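Local coordinates for protein (o6-methylguanine-dna methyltransferase) (Thermococcus kodakarensis, PDB 1MGT) that repairs O6-methylguanine and O4-methylthymine in DNA by transferring the methyl group irreversibly to one of its own cysteines, a suicide reaction, at residues A[1-13]-A[55-68]. Numbering follows the deposited sequence.
Sequences MLSVEKFRVGERV and SLDVQPSDYPEKVF. With SO4 (sulfate ion), chain C.
The rings of F7 and F68 lie in an offset stack, centroids 4.4 Å apart and planes within 7° of parallel, where strand 2-9 meets the helix that begins at Y63. Followed outward, F7 starts with CB over the face of the F68 ring; CG lies against F68 CD1 and CG, CD2 against F68 CG and CD2, and CD1 only loosely near F68 CD1. CE2 comes up to F68 CB, while CE1 and CZ approach P64 O, CZ at 3.6 Å and also close to E65 CA. F68 CB sits over the centre of the F7 ring. Because chi1 of F68 is -177°, its CG points away from the backbone N and the outer part of the ring, CE1 and CZ, reaches V9 CG2, which lies at the ring edge nearest CE1. Replacing F7 by an alanine is likely to leave one face of F68 without its stacking partner and open a gap beside P64.

P64 fits between S3 and E5, its CB 3.8 Å from E5 CB and its CG against S3 CB. Beside it, S3 OG gives a short hydrogen bond of 2.6 Å to Q59 O and receives one from S61 OG, which in turn caps the helix start by accepting from Y63 N. A water links E5 OE1 with S61 O and E65 N.

L2 N donates to D57 O at 2.9 Å and L2 O accepts from Q59 N, so residues 57-59 pair with the outer edge of the three-stranded antiparallel sheet. Helix 63-68 instead crosses the sheet face carrying S3, E5 and F7; helix 33-49 covers the opposite face, at L2 and V4. The contact joins edge strand to helix within the N-terminal alpha/beta region of the MGMT family, consistent with its RNase H-like fold.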
ATOM      1  N   MET A   1      12.270 -12.477  -3.194  1.00 11.72           N
ATOM      2  CA  MET A   1      11.308 -13.428  -3.797  1.00 14.41           C
ATOM      3  C   MET A   1       9.986 -12.688  -4.109  1.00 14.50           C
ATOM      4  O   MET A   1       9.765 -11.631  -3.500  1.00 13.79           O
ATOM      5  CB  MET A   1      11.016 -14.577  -2.844  1.00 18.80           C
ATOM      6  CG  MET A   1      12.214 -15.525  -2.603  1.00 23.52           C
ATOM      7  SD  MET A   1      11.755 -16.741  -1.338  1.00 28.17           S
ATOM      8  CE  MET A   1      12.413 -15.921   0.129  1.00 29.79           C
ATOM      9  N   LEU A   2       9.202 -13.254  -4.989  1.00 11.14           N
ATOM     10  CA  LEU A   2       7.915 -12.660  -5.378  1.00 11.27           C
ATOM     11  C   LEU A   2       6.813 -13.690  -5.347  1.00 12.79           C
ATOM     12  O   LEU A   2       6.951 -14.840  -5.822  1.00 11.95           O
ATOM     13  CB  LEU A   2       8.085 -12.109  -6.814  1.00 13.34           C
ATOM     14  CG  LEU A   2       6.790 -11.630  -7.502  1.00 14.27           C
ATOM     15  CD1 LEU A   2       6.251 -10.389  -6.801  1.00 14.68           C
ATOM     16  CD2 LEU A   2       7.064 -11.286  -8.954  1.00 15.49           C
ATOM     17  N   SER A   3       5.644 -13.322  -4.809  1.00  9.73           N
ATOM     18  CA  SER A   3       4.490 -14.171  -4.750  1.00 12.92           C
ATOM     19  C   SER A   3       3.338 -13.388  -5.414  1.00 14.52           C
ATOM     20  O   SER A   3       3.190 -12.211  -5.069  1.00 13.54           O
ATOM     21  CB  SER A   3       4.023 -14.584  -3.359  1.00 14.91           C
ATOM     22  OG  SER A   3       5.001 -15.345  -2.700  1.00 19.59           O
ATOM     23  N   VAL A   4       2.640 -14.042  -6.316  1.00 14.02           N
ATOM     24  CA  VAL A   4       1.531 -13.394  -7.037  1.00 15.72           C
ATOM     25  C   VAL A   4       0.291 -14.268  -6.929  1.00 16.87           C
ATOM     26  O   VAL A   4       0.373 -15.482  -7.154  1.00 15.51           O
ATOM     27  CB  VAL A   4       1.899 -13.150  -8.501  1.00 17.81           C
ATOM     28  CG1 VAL A   4       0.705 -12.743  -9.350  1.00 20.08           C
ATOM     29  CG2 VAL A   4       2.973 -12.055  -8.620  1.00 17.86           C
ATOM     30  N   GLU A   5      -0.867 -13.660  -6.599  1.00 14.50           N
ATOM     31  CA  GLU A   5      -2.075 -14.471  -6.489  1.00 15.56           C
ATOM     32  C   GLU A   5      -3.290 -13.636  -6.906  1.00 15.89           C
ATOM     33  O   GLU A   5      -3.297 -12.416  -6.753  1.00 13.74           O
ATOM     34  CB  GLU A   5      -2.248 -14.994  -5.059  1.00 17.43           C
ATOM     35  CG  GLU A   5      -3.446 -15.884  -4.879  1.00 22.59           C
ATOM     36  CD  GLU A   5      -3.535 -16.599  -3.555  1.00 26.39           C
ATOM     37  OE1 GLU A   5      -2.589 -16.545  -2.747  1.00 28.87           O
ATOM     38  OE2 GLU A   5      -4.609 -17.217  -3.313  1.00 29.57           O
ATOM     39  N   LYS A   6      -4.267 -14.317  -7.480  1.00 14.27           N
ATOM     40  CA  LYS A   6      -5.487 -13.617  -7.936  1.00 15.78           C
ATOM     41  C   LYS A   6      -6.601 -13.935  -6.955  1.00 15.80           C
ATOM     42  O   LYS A   6      -6.640 -15.040  -6.388  1.00 15.84           O
ATOM     43  CB  LYS A   6      -5.768 -14.120  -9.332  1.00 19.60           C
ATOM     44  CG  LYS A   6      -7.150 -14.007  -9.915  1.00 22.27           C
ATOM     45  CD  LYS A   6      -7.181 -14.839 -11.199  1.00 25.97           C
ATOM     46  CE  LYS A   6      -8.544 -14.848 -11.852  1.00 27.92           C
ATOM     47  NZ  LYS A   6      -8.565 -15.937 -12.884  1.00 28.84           N
ATOM     48  N   PHE A   7      -7.457 -12.956  -6.665  1.00 13.37           N
ATOM     49  CA  PHE A   7      -8.560 -13.153  -5.736  1.00 14.14           C
ATOM     50  C   PHE A   7      -9.831 -12.592  -6.376  1.00 15.34           C
ATOM     51  O   PHE A   7      -9.771 -11.624  -7.145  1.00 16.92           O
ATOM     52  CB  PHE A   7      -8.354 -12.358  -4.416  1.00 15.05           C
ATOM     53  CG  PHE A   7      -7.110 -12.836  -3.684  1.00 14.84           C
ATOM     54  CD1 PHE A   7      -5.880 -12.265  -3.941  1.00 14.09           C
ATOM     55  CD2 PHE A   7      -7.215 -13.879  -2.785  1.00 14.49           C
ATOM     56  CE1 PHE A   7      -4.755 -12.737  -3.263  1.00 15.35           C
ATOM     57  CE2 PHE A   7      -6.097 -14.354  -2.120  1.00 16.35           C
ATOM     58  CZ  PHE A   7      -4.858 -13.772  -2.377  1.00 14.27           C
ATOM     59  N   ARG A   8     -10.966 -13.174  -6.033  1.00 14.72           N
ATOM     60  CA  ARG A   8     -12.223 -12.655  -6.569  1.00 14.94           C
ATOM     61  C   ARG A   8     -12.947 -11.874  -5.457  1.00 16.87           C
ATOM     62  O   ARG A   8     -12.911 -12.264  -4.289  1.00 18.27           O
ATOM     63  CB  ARG A   8     -13.131 -13.822  -6.964  1.00 16.52           C
ATOM     64  CG  ARG A   8     -12.634 -14.556  -8.194  1.00 17.09           C
ATOM     65  CD  ARG A   8     -13.690 -15.542  -8.749  1.00 18.39           C
ATOM     66  NE  ARG A   8     -13.020 -16.311  -9.812  1.00 20.05           N
ATOM     67  CZ  ARG A   8     -12.799 -15.880 -11.034  1.00 20.94           C
ATOM     68  NH1 ARG A   8     -13.190 -14.685 -11.462  1.00 19.17           N
ATOM     69  NH2 ARG A   8     -12.147 -16.685 -11.885  1.00 20.34           N
ATOM     70  N   VAL A   9     -13.551 -10.771  -5.813  1.00 15.80           N
ATOM     71  CA  VAL A   9     -14.357  -9.963  -4.870  1.00 16.93           C
ATOM     72  C   VAL A   9     -15.642  -9.734  -5.683  1.00 14.85           C
ATOM     73  O   VAL A   9     -15.751  -8.786  -6.435  1.00 17.04           O
ATOM     74  CB  VAL A   9     -13.751  -8.668  -4.392  1.00 17.60           C
ATOM     75  CG1 VAL A   9     -14.718  -8.003  -3.382  1.00 18.99           C
ATOM     76  CG2 VAL A   9     -12.408  -8.901  -3.702  1.00 19.82           C
ATOM     77  N   GLY A  10     -16.536 -10.720  -5.602  1.00 15.40           N
ATOM     78  CA  GLY A  10     -17.770 -10.636  -6.401  1.00 14.76           C
ATOM     79  C   GLY A  10     -17.349 -10.738  -7.879  1.00 16.12           C
ATOM     80  O   GLY A  10     -16.647 -11.693  -8.245  1.00 15.36           O
ATOM     81  N   GLU A  11     -17.813  -9.847  -8.722  1.00 15.50           N
ATOM     82  CA  GLU A  11     -17.509  -9.853 -10.129  1.00 17.62           C
ATOM     83  C   GLU A  11     -16.162  -9.241 -10.481  1.00 16.59           C
ATOM     84  O   GLU A  11     -15.798  -9.210 -11.657  1.00 17.39           O
ATOM     85  CB  GLU A  11     -18.612  -9.151 -10.935  1.00 21.31           C
ATOM     86  CG  GLU A  11     -18.707  -7.662 -10.653  1.00 24.71           C
ATOM     87  CD  GLU A  11     -19.599  -7.290  -9.490  1.00 27.74           C
ATOM     88  OE1 GLU A  11     -20.223  -6.198  -9.593  1.00 30.75           O
ATOM     89  OE2 GLU A  11     -19.731  -8.003  -8.472  1.00 26.62           O
ATOM     90  N   ARG A  12     -15.456  -8.692  -9.509  1.00 15.53           N
ATOM     91  CA  ARG A  12     -14.147  -8.093  -9.816  1.00 17.05           C
ATOM     92  C   ARG A  12     -13.039  -9.095  -9.510  1.00 16.49           C
ATOM     93  O   ARG A  12     -13.215 -10.007  -8.706  1.00 15.97           O
ATOM     94  CB  ARG A  12     -13.915  -6.828  -8.982  1.00 19.94           C
ATOM     95  CG  ARG A  12     -15.063  -5.823  -9.113  1.00 26.16           C
ATOM     96  CD  ARG A  12     -14.534  -4.402  -8.879  1.00 30.53           C
ATOM     97  NE  ARG A  12     -13.713  -3.985 -10.009  1.00 36.17           N
ATOM     98  CZ  ARG A  12     -13.539  -2.739 -10.439  1.00 38.04           C
ATOM     99  NH1 ARG A  12     -14.145  -1.723  -9.836  1.00 39.09           N
ATOM    100  NH2 ARG A  12     -12.744  -2.528 -11.485  1.00 39.18           N
ATOM    101  N   VAL A  13     -11.895  -8.878 -10.157  1.00 15.53           N
ATOM    102  CA  VAL A  13     -10.757  -9.764  -9.910  1.00 15.11           C
ATOM    103  C   VAL A  13      -9.624  -8.844  -9.434  1.00 13.82           C
ATOM    104  O   VAL A  13      -9.494  -7.786 -10.051  1.00 16.05           O
ATOM    105  CB  VAL A  13     -10.328 -10.536 -11.157  1.00 17.00           C
ATOM    106  CG1 VAL A  13      -8.992 -11.214 -10.940  1.00 19.76           C
ATOM    107  CG2 VAL A  13     -11.373 -11.637 -11.465  1.00 18.15           C
ATOM    108  N   SER A  55      14.949  -9.787  -5.450  1.00 16.10           N
ATOM    109  CA  SER A  55      14.919 -10.942  -6.301  1.00 16.95           C
ATOM    110  C   SER A  55      13.438 -11.205  -6.671  1.00 15.70           C
ATOM    111  O   SER A  55      12.649 -11.347  -5.750  1.00 15.36           O
ATOM    112  CB  SER A  55      15.455 -12.218  -5.609  1.00 16.90           C
ATOM    113  OG  SER A  55      15.720 -13.105  -6.691  1.00 26.04           O
ATOM    114  N   LEU A  56      13.125 -11.283  -7.941  1.00 12.46           N
ATOM    115  CA  LEU A  56      11.766 -11.497  -8.383  1.00 13.39           C
ATOM    116  C   LEU A  56      11.455 -12.910  -8.844  1.00 13.40           C
ATOM    117  O   LEU A  56      10.535 -13.110  -9.655  1.00 12.77           O
ATOM    118  CB  LEU A  56      11.337 -10.449  -9.399  1.00 12.38           C
ATOM    119  CG  LEU A  56      11.416  -8.987  -8.919  1.00 13.57           C
ATOM    120  CD1 LEU A  56      11.033  -8.068 -10.062  1.00 15.43           C
ATOM    121  CD2 LEU A  56      10.481  -8.770  -7.719  1.00 13.87           C
ATOM    122  N   ASP A  57      12.209 -13.862  -8.316  1.00 12.61           N
ATOM    123  CA  ASP A  57      11.925 -15.273  -8.611  1.00 13.99           C
ATOM    124  C   ASP A  57      10.583 -15.587  -7.916  1.00 14.28           C
ATOM    125  O   ASP A  57      10.400 -15.275  -6.712  1.00 15.22           O
ATOM    126  CB  ASP A  57      12.986 -16.185  -8.034  1.00 11.52           C
ATOM    127  CG  ASP A  57      13.409 -15.873  -6.619  1.00 15.01           C
ATOM    128  OD1 ASP A  57      13.822 -14.722  -6.326  1.00 14.87           O
ATOM    129  OD2 ASP A  57      13.352 -16.784  -5.788  1.00 16.62           O
ATOM    130  N   VAL A  58       9.687 -16.219  -8.627  1.00 14.65           N
ATOM    131  CA  VAL A  58       8.368 -16.545  -8.075  1.00 16.38           C
ATOM    132  C   VAL A  58       8.404 -17.728  -7.148  1.00 18.39           C
ATOM    133  O   VAL A  58       8.845 -18.829  -7.481  1.00 17.78           O
ATOM    134  CB  VAL A  58       7.346 -16.765  -9.206  1.00 16.60           C
ATOM    135  CG1 VAL A  58       5.950 -17.063  -8.664  1.00 19.04           C
ATOM    136  CG2 VAL A  58       7.342 -15.573 -10.137  1.00 15.18           C
ATOM    137  N   GLN A  59       7.923 -17.519  -5.924  1.00 17.92           N
ATOM    138  CA  GLN A  59       7.872 -18.512  -4.878  1.00 18.32           C
ATOM    139  C   GLN A  59       6.514 -18.469  -4.157  1.00 20.85           C
ATOM    140  O   GLN A  59       5.903 -17.414  -4.005  1.00 20.14           O
ATOM    141  CB  GLN A  59       8.972 -18.260  -3.840  1.00 19.02           C
ATOM    142  CG  GLN A  59      10.405 -18.143  -4.356  1.00 19.85           C
ATOM    143  CD  GLN A  59      10.934 -19.428  -4.975  1.00 21.00           C
ATOM    144  OE1 GLN A  59      10.410 -20.507  -4.728  1.00 22.21           O
ATOM    145  NE2 GLN A  59      11.979 -19.342  -5.802  1.00 20.31           N
ATOM    146  N   PRO A  60       6.051 -19.625  -3.712  1.00 23.04           N
ATOM    147  CA  PRO A  60       4.811 -19.738  -2.978  1.00 23.17           C
ATOM    148  C   PRO A  60       4.955 -19.100  -1.604  1.00 22.46           C
ATOM    149  O   PRO A  60       6.003 -19.109  -0.946  1.00 21.90           O
ATOM    150  CB  PRO A  60       4.576 -21.239  -2.806  1.00 24.27           C
ATOM    151  CG  PRO A  60       5.599 -21.922  -3.647  1.00 26.13           C
ATOM    152  CD  PRO A  60       6.732 -20.946  -3.844  1.00 24.44           C
ATOM    153  N   SER A  61       3.855 -18.460  -1.162  1.00 20.57           N
ATOM    154  CA  SER A  61       3.892 -17.848   0.162  1.00 20.41           C
ATOM    155  C   SER A  61       2.442 -17.498   0.544  1.00 19.44           C
ATOM    156  O   SER A  61       1.579 -17.550  -0.323  1.00 20.01           O
ATOM    157  CB  SER A  61       4.819 -16.688   0.306  1.00 20.18           C
ATOM    158  OG  SER A  61       4.203 -15.430   0.216  1.00 20.27           O
ATOM    159  N   ASP A  62       2.259 -17.223   1.823  1.00 19.94           N
ATOM    160  CA  ASP A  62       0.913 -16.873   2.276  1.00 21.30           C
ATOM    161  C   ASP A  62       0.754 -15.355   2.358  1.00 19.19           C
ATOM    162  O   ASP A  62      -0.310 -14.887   2.771  1.00 18.53           O
ATOM    163  CB  ASP A  62       0.588 -17.520   3.612  1.00 24.82           C
ATOM    164  CG  ASP A  62       1.428 -17.062   4.759  1.00 27.80           C
ATOM    165  OD1 ASP A  62       1.084 -17.381   5.932  1.00 33.37           O
ATOM    166  OD2 ASP A  62       2.459 -16.388   4.558  1.00 31.03           O
ATOM    167  N   TYR A  63       1.744 -14.586   1.929  1.00 16.30           N
ATOM    168  CA  TYR A  63       1.663 -13.129   1.981  1.00 14.83           C
ATOM    169  C   TYR A  63       0.524 -12.531   1.189  1.00 14.24           C
ATOM    170  O   TYR A  63      -0.221 -11.670   1.721  1.00 13.34           O
ATOM    171  CB  TYR A  63       2.993 -12.482   1.636  1.00 16.77           C
ATOM    172  CG  TYR A  63       3.979 -12.470   2.783  1.00 18.78           C
ATOM    173  CD1 TYR A  63       5.271 -12.934   2.583  1.00 19.81           C
ATOM    174  CD2 TYR A  63       3.637 -11.997   4.039  1.00 19.33           C
ATOM    175  CE1 TYR A  63       6.196 -12.922   3.618  1.00 22.92           C
ATOM    176  CE2 TYR A  63       4.554 -11.990   5.073  1.00 20.90           C
ATOM    177  CZ  TYR A  63       5.822 -12.447   4.853  1.00 22.05           C
ATOM    178  OH  TYR A  63       6.761 -12.452   5.876  1.00 26.47           O
ATOM    179  N   PRO A  64       0.312 -12.919  -0.058  1.00 13.61           N
ATOM    180  CA  PRO A  64      -0.788 -12.399  -0.853  1.00 14.21           C
ATOM    181  C   PRO A  64      -2.124 -12.609  -0.144  1.00 14.68           C
ATOM    182  O   PRO A  64      -2.967 -11.700  -0.093  1.00 15.18           O
ATOM    183  CB  PRO A  64      -0.711 -13.176  -2.159  1.00 13.83           C
ATOM    184  CG  PRO A  64       0.792 -13.459  -2.269  1.00 13.70           C
ATOM    185  CD  PRO A  64       1.144 -13.875  -0.835  1.00 12.99           C
ATOM    186  N   GLU A  65      -2.360 -13.781   0.421  1.00 15.66           N
ATOM    187  CA  GLU A  65      -3.604 -14.038   1.126  1.00 19.01           C
ATOM    188  C   GLU A  65      -3.697 -13.156   2.383  1.00 16.71           C
ATOM    189  O   GLU A  65      -4.794 -12.724   2.708  1.00 17.84           O
ATOM    190  CB  GLU A  65      -3.774 -15.504   1.505  1.00 22.81           C
ATOM    191  CG  GLU A  65      -5.189 -15.786   2.040  1.00 29.41           C
ATOM    192  CD  GLU A  65      -5.339 -17.187   2.579  1.00 33.80           C
ATOM    193  OE1 GLU A  65      -6.470 -17.565   2.972  1.00 37.53           O
ATOM    194  OE2 GLU A  65      -4.339 -17.937   2.620  1.00 35.46           O
ATOM    195  N   LYS A  66      -2.598 -12.920   3.076  1.00 15.00           N
ATOM    196  CA  LYS A  66      -2.675 -12.066   4.291  1.00 16.79           C
ATOM    197  C   LYS A  66      -3.048 -10.645   3.887  1.00 15.10           C
ATOM    198  O   LYS A  66      -3.885 -10.002   4.531  1.00 14.82           O
ATOM    199  CB  LYS A  66      -1.360 -12.063   5.041  1.00 20.69           C
ATOM    200  CG  LYS A  66      -1.070 -13.352   5.803  1.00 25.48           C
ATOM    201  CD  LYS A  66       0.319 -13.205   6.421  1.00 29.15           C
ATOM    202  CE  LYS A  66       0.697 -14.415   7.273  1.00 30.91           C
ATOM    203  NZ  LYS A  66       2.138 -14.240   7.694  1.00 33.98           N
ATOM    204  N   VAL A  67      -2.452 -10.148   2.804  1.00 12.39           N
ATOM    205  CA  VAL A  67      -2.774  -8.828   2.295  1.00 12.09           C
ATOM    206  C   VAL A  67      -4.254  -8.785   1.899  1.00 12.44           C
ATOM    207  O   VAL A  67      -4.950  -7.821   2.210  1.00 13.17           O
ATOM    208  CB  VAL A  67      -1.881  -8.393   1.142  1.00 11.14           C
ATOM    209  CG1 VAL A  67      -2.343  -7.062   0.553  1.00  8.54           C
ATOM    210  CG2 VAL A  67      -0.421  -8.315   1.594  1.00 11.77           C
ATOM    211  N   PHE A  68      -4.789  -9.818   1.226  1.00 11.93           N
ATOM    212  CA  PHE A  68      -6.188  -9.853   0.856  1.00 13.08           C
ATOM    213  C   PHE A  68      -7.093  -9.778   2.095  1.00 14.12           C
ATOM    214  O   PHE A  68      -8.142  -9.124   2.038  1.00 13.32           O
ATOM    215  CB  PHE A  68      -6.504 -11.142   0.074  1.00 12.92           C
ATOM    216  CG  PHE A  68      -7.932 -11.219  -0.397  1.00 15.60           C
ATOM    217  CD1 PHE A  68      -8.406 -10.378  -1.367  1.00 16.09           C
ATOM    218  CD2 PHE A  68      -8.769 -12.177   0.169  1.00 16.13           C
ATOM    219  CE1 PHE A  68      -9.720 -10.454  -1.798  1.00 18.52           C
ATOM    220  CE2 PHE A  68     -10.089 -12.269  -0.256  1.00 17.89           C
ATOM    221  CZ  PHE A  68     -10.555 -11.408  -1.229  1.00 17.92           C
TER
HETATM  222  S   SO4 C 302     -11.329 -14.643 -14.831  1.00 37.85           S
HETATM  223  O1  SO4 C 302     -10.878 -15.864 -14.116  1.00 38.76           O
HETATM  224  O2  SO4 C 302     -11.741 -15.002 -16.231  1.00 40.30           O
HETATM  225  O3  SO4 C 302     -10.246 -13.621 -14.898  1.00 40.43           O
HETATM  226  O4  SO4 C 302     -12.513 -14.034 -14.132  1.00 39.23           O
HETATM  227  O   HOH W   1       3.364 -16.984  -6.023  1.00 32.89           O
HETATM  228  O   HOH W   2      -1.112 -16.398  -0.370  1.00 23.79           O